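Uncharacterized protein (Parabacteroides merdae ATCC 43184, PDB 4OPW) is of unknown function but, as a member of the DUF2807 family with a putative auto-transporter adhesin head domain, may serve in cell adhesion. Local coordinates at residues I155-I161 with T176-M182; I195-A201 with V214-R220. One frame throughout, in Å; residues are numbered along the deposited sequence.

Interaction 1: I155-I161 with T176-M182; sequences INGSGTI and TTDGEIM. With EDO (1,2-ethanediol), chain F.
Ile-155 to Ile-161 and Thr-176 to Met-182 are equivalent corners of two successive coils in a parallel beta-solenoid, consistent with the pectate-lyase-like clan, stacked in register with parallel beta bridges before and after the turn. Ahead of it, Thr-176 N donates to Ile-155 O (2.9 Å) and Gly-157 N to Thr-176 O. Beyond it, Glu-180 N reaches Gly-159 O, Ile-161 N reaches Glu-180 O, and Met-182 N meets Ile-161 O almost straight (2.8 Å, 175° at the hydrogen). Inside the corner, CG1 of Ile-155 anti to the carbonyl carbon (chi1 -58°) and the chain extended beyond it bring CD1 to Ile-181 CG1 at 3.7 Å, while Ile-155 CG2 packs 3.9 Å from Gly-179 CA. On the outer face Thr-160 and Glu-180 run side by side, CG2 of the first 3.8 Å from OE2 of the second. Asp-178 OD1 takes the N-H of Gly-179 from above its carboxylate plane (2.8 Å), and Glu-180 OE2 accepts from a 1,2-ethanediol, probably a crystallisation additive. The preceding coil continues the stack: Thr-160 OG1 bonds Asn-140 OD1 and Ser-158 OG bonds Ser-138 OG. Within its own coil, Ile-181 packs inward on Tyr-173 and Ile-175 of strand 170-177.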
loop_
_atom_site.group_PDB
_atom_site.type_symbol
_atom_site.label_atom_id
_atom_site.label_comp_id
_atom_site.label_asym_id
_atom_site.label_seq_id
_atom_site.Cartn_x
_atom_site.Cartn_y
_atom_site.Cartn_z
ATOM N N ILE A 155 -4.287 -9.170 4.401
ATOM C CA ILE A 155 -4.886 -8.232 5.362
ATOM C C ILE A 155 -4.849 -8.885 6.735
ATOM O O ILE A 155 -5.236 -10.042 6.846
ATOM C CB ILE A 155 -6.324 -7.796 4.981
ATOM C CG1 ILE A 155 -6.356 -7.138 3.572
ATOM C CG2 ILE A 155 -6.895 -6.821 6.077
ATOM C CD1 ILE A 155 -7.730 -6.772 3.101
ATOM N N ASN A 156 -4.417 -8.138 7.790
ATOM C CA ASN A 156 -4.400 -8.621 9.171
ATOM C C ASN A 156 -5.095 -7.628 10.080
ATOM O O ASN A 156 -4.821 -6.431 10.001
ATOM C CB ASN A 156 -2.978 -8.866 9.659
ATOM C CG ASN A 156 -2.475 -10.201 9.253
ATOM O OD1 ASN A 156 -2.746 -11.205 9.910
ATOM N ND2 ASN A 156 -1.766 -10.243 8.140
ATOM N N GLY A 157 -6.039 -8.120 10.882
ATOM C CA GLY A 157 -6.807 -7.298 11.817
ATOM C C GLY A 157 -7.997 -6.624 11.168
ATOM O O GLY A 157 -9.145 -6.919 11.497
ATOM N N SER A 158 -7.726 -5.723 10.216
ATOM C CA SER A 158 -8.750 -4.975 9.482
ATOM C C SER A 158 -8.093 -4.172 8.391
ATOM O O SER A 158 -6.901 -3.886 8.466
ATOM C CB SER A 158 -9.512 -4.033 10.422
ATOM O OG SER A 158 -8.587 -3.135 11.035
ATOM N N GLY A 159 -8.906 -3.728 7.457
ATOM C CA GLY A 159 -8.449 -2.903 6.348
ATOM C C GLY A 159 -8.932 -3.423 5.015
ATOM O O GLY A 159 -9.620 -4.448 4.961
ATOM N N THR A 160 -8.624 -2.688 3.929
ATOM C CA THR A 160 -9.115 -3.087 2.608
ATOM C C THR A 160 -8.023 -2.986 1.543
ATOM O O THR A 160 -7.127 -2.130 1.626
ATOM C CB THR A 160 -10.362 -2.277 2.158
ATOM O OG1 THR A 160 -9.968 -0.971 1.758
ATOM C CG2 THR A 160 -11.479 -2.212 3.195
ATOM N N ILE A 161 -8.125 -3.847 0.524
ATOM C CA ILE A 161 -7.243 -3.835 -0.645
ATOM C C ILE A 161 -8.156 -3.892 -1.866
ATOM O O ILE A 161 -8.883 -4.869 -2.044
ATOM C CB ILE A 161 -6.151 -4.942 -0.650
ATOM C CG1 ILE A 161 -5.193 -4.780 0.584
ATOM C CG2 ILE A 161 -5.349 -4.874 -1.974
ATOM C CD1 ILE A 161 -4.163 -5.919 0.825
ATOM N N THR A 176 -6.997 -12.223 7.731
ATOM C CA THR A 176 -6.931 -12.782 9.086
ATOM C C THR A 176 -7.593 -11.784 10.026
ATOM O O THR A 176 -7.283 -10.597 9.953
ATOM C CB THR A 176 -5.472 -13.115 9.478
ATOM O OG1 THR A 176 -4.907 -13.979 8.483
ATOM C CG2 THR A 176 -5.382 -13.792 10.842
ATOM N N THR A 177 -8.549 -12.273 10.865
ATOM C CA THR A 177 -9.401 -11.535 11.833
ATOM C C THR A 177 -10.539 -10.845 11.075
ATOM O O THR A 177 -11.695 -11.129 11.344
ATOM C CB THR A 177 -8.619 -10.542 12.743
ATOM O OG1 THR A 177 -7.530 -11.223 13.377
ATOM C CG2 THR A 177 -9.519 -9.863 13.789
ATOM N N ASP A 178 -10.214 -9.911 10.171
ATOM C CA ASP A 178 -11.210 -9.178 9.365
ATOM C C ASP A 178 -10.526 -8.403 8.267
ATOM O O ASP A 178 -9.324 -8.226 8.311
ATOM C CB ASP A 178 -12.028 -8.210 10.247
ATOM C CG ASP A 178 -13.385 -7.816 9.670
ATOM O OD1 ASP A 178 -13.751 -8.333 8.588
ATOM O OD2 ASP A 178 -14.098 -7.039 10.326
ATOM N N GLY A 179 -11.295 -7.954 7.286
ATOM C CA GLY A 179 -10.774 -7.207 6.152
ATOM C C GLY A 179 -11.520 -7.497 4.869
ATOM O O GLY A 179 -12.317 -8.443 4.805
ATOM N N GLU A 180 -11.280 -6.665 3.844
ATOM C CA GLU A 180 -11.941 -6.824 2.550
ATOM C C GLU A 180 -10.959 -6.770 1.415
ATOM O O GLU A 180 -10.219 -5.788 1.289
ATOM C CB GLU A 180 -13.012 -5.736 2.289
ATOM C CG GLU A 180 -14.090 -5.576 3.334
ATOM C CD GLU A 180 -14.848 -4.271 3.166
ATOM O OE1 GLU A 180 -15.337 -4.002 2.044
ATOM O OE2 GLU A 180 -14.914 -3.499 4.150
ATOM N N ILE A 181 -10.984 -7.781 0.556
ATOM C CA ILE A 181 -10.200 -7.762 -0.676
ATOM C C ILE A 181 -11.212 -7.600 -1.812
ATOM O O ILE A 181 -12.142 -8.403 -1.911
ATOM C CB ILE A 181 -9.281 -9.017 -0.865
ATOM C CG1 ILE A 181 -8.131 -9.030 0.186
ATOM C CG2 ILE A 181 -8.716 -9.083 -2.314
ATOM C CD1 ILE A 181 -7.335 -10.345 0.298
HETATM N N MSE A 182 -11.055 -6.547 -2.636
HETATM C CA MSE A 182 -11.908 -6.292 -3.799
HETATM C C MSE A 182 -11.039 -6.484 -5.038
HETATM O O MSE A 182 -10.312 -5.556 -5.443
HETATM C CB MSE A 182 -12.520 -4.886 -3.729
HETATM C CG MSE A 182 -13.620 -4.747 -2.682
HETATM SE SE MSE A 182 -13.793 -2.899 -2.107
HETATM C CE MSE A 182 -12.250 -2.799 -0.955
HETATM C C1 EDO F . -16.244 -7.632 6.634
HETATM O O1 EDO F . -16.485 -7.922 5.265
HETATM C C2 EDO F . -15.333 -6.381 6.761
HETATM O O2 EDO F . -16.080 -5.203 6.518
HETATM O O HOH W 1 -3.860 -12.593 6.409
HETATM O O HOH W 2 -4.947 -10.753 12.453
#

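Interaction 2: I195-A201 with V214-R220; sequences ITGKGSA and VGKGNIR
Six backbone hydrogen bonds join 195-201 to 214-220 in parallel register around a corner of the beta-solenoid, from Val-214 N to Ile-195 O (3.0 Å) through to Arg-220 N on Ala-201 O (2.8 Å, 176° at the hydrogen). The bend itself is bonded too: Gly-217 N approaches Gly-197 O in the carbonyl plane, though with a bent N-H angle of 139°. Glycines line this turn, and Ile-195 CG2 packs 3.8 Å from Gly-217 CA. The core side is apolar. Ile-195 and Ile-219 lie antiparallel alongside one another, CD1 of Ile-195 against CG1 of Ile-219 at 3.7 Å; Ile-195 and Ala-201 also pack on Ile-175, Ala-201 and Ile-219 on Cys-193, and Ile-219 on Ala-211 and Ile-213. Across the outer face, one water donates to Gly-199 O and accepts from Asn-218 ND2 (3.0 Å), while Asn-218 OD1 takes the backbone N-H of Thr-236 in a later coil. Arg-220 folds back at chi2 (-64°), and its NH1 donates a hydrogen bond to Ile-219 O (3.0 Å) and another to Thr-236 O; Ile-219 O lies in the guanidinium plane, but NH1 sits above the plane of that carbonyl.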
loop_
_atom_site.group_PDB
_atom_site.type_symbol
_atom_site.label_atom_id
_atom_site.label_comp_id
_atom_site.label_asym_id
_atom_site.label_seq_id
_atom_site.Cartn_x
_atom_site.Cartn_y
_atom_site.Cartn_z
ATOM N N ILE A 195 -9.282 -17.273 4.436
ATOM C CA ILE A 195 -9.901 -16.347 5.401
ATOM C C ILE A 195 -9.948 -17.056 6.757
ATOM O O ILE A 195 -10.519 -18.141 6.856
ATOM C CB ILE A 195 -11.300 -15.775 5.004
ATOM C CG1 ILE A 195 -11.237 -15.028 3.636
ATOM C CG2 ILE A 195 -11.813 -14.821 6.133
ATOM C CD1 ILE A 195 -12.582 -14.494 3.120
ATOM N N THR A 196 -9.371 -16.430 7.805
ATOM C CA THR A 196 -9.399 -16.953 9.180
ATOM C C THR A 196 -10.053 -15.850 10.020
ATOM O O THR A 196 -9.445 -14.797 10.232
ATOM C CB THR A 196 -7.963 -17.317 9.673
ATOM O OG1 THR A 196 -7.298 -18.121 8.694
ATOM C CG2 THR A 196 -7.965 -18.042 11.041
ATOM N N GLY A 197 -11.294 -16.085 10.431
ATOM C CA GLY A 197 -12.108 -15.132 11.178
ATOM C C GLY A 197 -13.148 -14.551 10.245
ATOM O O GLY A 197 -13.722 -15.272 9.419
ATOM N N LYS A 198 -13.364 -13.238 10.331
ATOM C CA LYS A 198 -14.321 -12.549 9.464
ATOM C C LYS A 198 -13.624 -12.030 8.219
ATOM O O LYS A 198 -12.392 -12.033 8.122
ATOM C CB LYS A 198 -14.981 -11.359 10.217
ATOM C CG LYS A 198 -15.815 -11.717 11.437
ATOM C CD LYS A 198 -15.799 -10.596 12.495
ATOM C CE LYS A 198 -16.633 -9.381 12.161
ATOM N NZ LYS A 198 -16.638 -8.400 13.279
ATOM N N GLY A 199 -14.418 -11.565 7.276
ATOM C CA GLY A 199 -13.852 -10.949 6.089
ATOM C C GLY A 199 -14.576 -11.258 4.809
ATOM O O GLY A 199 -15.502 -12.069 4.767
ATOM N N SER A 200 -14.140 -10.595 3.762
ATOM C CA SER A 200 -14.756 -10.716 2.451
ATOM C C SER A 200 -13.693 -10.629 1.371
ATOM O O SER A 200 -12.928 -9.649 1.325
ATOM C CB SER A 200 -15.811 -9.614 2.266
ATOM O OG SER A 200 -16.240 -9.485 0.923
ATOM N N ALA A 201 -13.635 -11.655 0.519
ATOM C CA ALA A 201 -12.709 -11.630 -0.609
ATOM C C ALA A 201 -13.487 -11.778 -1.901
ATOM O O ALA A 201 -14.278 -12.707 -2.025
ATOM C CB ALA A 201 -11.648 -12.724 -0.491
ATOM N N VAL A 214 -11.928 -20.547 7.825
ATOM C CA VAL A 214 -12.141 -20.951 9.219
ATOM C C VAL A 214 -12.822 -19.747 9.861
ATOM O O VAL A 214 -12.156 -18.729 10.095
ATOM C CB VAL A 214 -10.880 -21.427 9.999
ATOM C CG1 VAL A 214 -11.255 -21.837 11.431
ATOM C CG2 VAL A 214 -10.173 -22.568 9.278
ATOM N N GLY A 215 -14.146 -19.817 10.025
ATOM C CA GLY A 215 -14.929 -18.712 10.572
ATOM C C GLY A 215 -16.089 -18.286 9.695
ATOM O O GLY A 215 -16.570 -19.082 8.886
ATOM N N LYS A 216 -16.506 -17.013 9.810
ATOM C CA LYS A 216 -17.662 -16.414 9.111
ATOM C C LYS A 216 -17.310 -15.700 7.788
ATOM O O LYS A 216 -18.213 -15.238 7.080
ATOM C CB LYS A 216 -18.351 -15.392 10.037
ATOM C CG LYS A 216 -19.171 -16.029 11.146
ATOM C CD LYS A 216 -19.552 -14.999 12.202
ATOM C CE LYS A 216 -19.336 -15.490 13.621
ATOM N NZ LYS A 216 -20.275 -16.585 13.998
ATOM N N GLY A 217 -16.027 -15.594 7.476
ATOM C CA GLY A 217 -15.562 -14.942 6.254
ATOM C C GLY A 217 -16.094 -15.567 4.982
ATOM O O GLY A 217 -16.329 -16.782 4.931
ATOM N N ASN A 218 -16.309 -14.744 3.951
ATOM C CA ASN A 218 -16.861 -15.223 2.685
ATOM C C ASN A 218 -15.936 -14.972 1.514
ATOM O O ASN A 218 -15.322 -13.904 1.420
ATOM C CB ASN A 218 -18.205 -14.562 2.396
ATOM C CG ASN A 218 -19.267 -14.976 3.366
ATOM O OD1 ASN A 218 -19.638 -16.147 3.436
ATOM N ND2 ASN A 218 -19.703 -14.041 4.194
ATOM N N ILE A 219 -15.871 -15.956 0.616
ATOM C CA ILE A 219 -15.115 -15.863 -0.619
ATOM C C ILE A 219 -16.129 -15.837 -1.762
ATOM O O ILE A 219 -16.975 -16.733 -1.865
ATOM C CB ILE A 219 -14.089 -17.004 -0.777
ATOM C CG1 ILE A 219 -13.008 -16.934 0.326
ATOM C CG2 ILE A 219 -13.477 -16.997 -2.209
ATOM C CD1 ILE A 219 -12.082 -18.182 0.393
ATOM N N ARG A 220 -16.072 -14.791 -2.591
ATOM C CA ARG A 220 -16.962 -14.691 -3.750
ATOM C C ARG A 220 -16.081 -14.626 -4.978
ATOM O O ARG A 220 -15.139 -13.840 -5.004
ATOM C CB ARG A 220 -17.928 -13.490 -3.623
ATOM C CG ARG A 220 -18.953 -13.620 -2.482
ATOM C CD ARG A 220 -19.918 -14.785 -2.673
ATOM N NE ARG A 220 -20.839 -14.934 -1.543
ATOM C CZ ARG A 220 -20.645 -15.733 -0.496
ATOM N NH1 ARG A 220 -19.534 -16.448 -0.394
ATOM N NH2 ARG A 220 -21.556 -15.813 0.463
HETATM O O HOH W 3 -18.354 -11.349 4.357
HETATM O O HOH W 4 -17.454 -11.921 7.614
HETATM O O HOH W 5 -17.247 -11.662 -0.436
#

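Overall arrangement
From the N terminus, the chain first forms interaction 1, where 176-182 returns beside 155-161 after one coil, and then interaction 2, where 214-220 does the same beside 195-201. The two are in series, neither nested nor crossed, and their centres lie about 10 Å apart. They adjoin directly: 176-182 is the neighbour of 195-201, with probable hydrogen bonds from Thr-177 N to Thr-196 O and from Ile-181 N to Ser-200 O, both 2.8 Å. Four consecutive coils are thus stacked at one corner, linking the face that holds strands 150-156, 170-177, 191-197 and 208-214 to the face with 159-163, 180-183, 200-205 and 218-221.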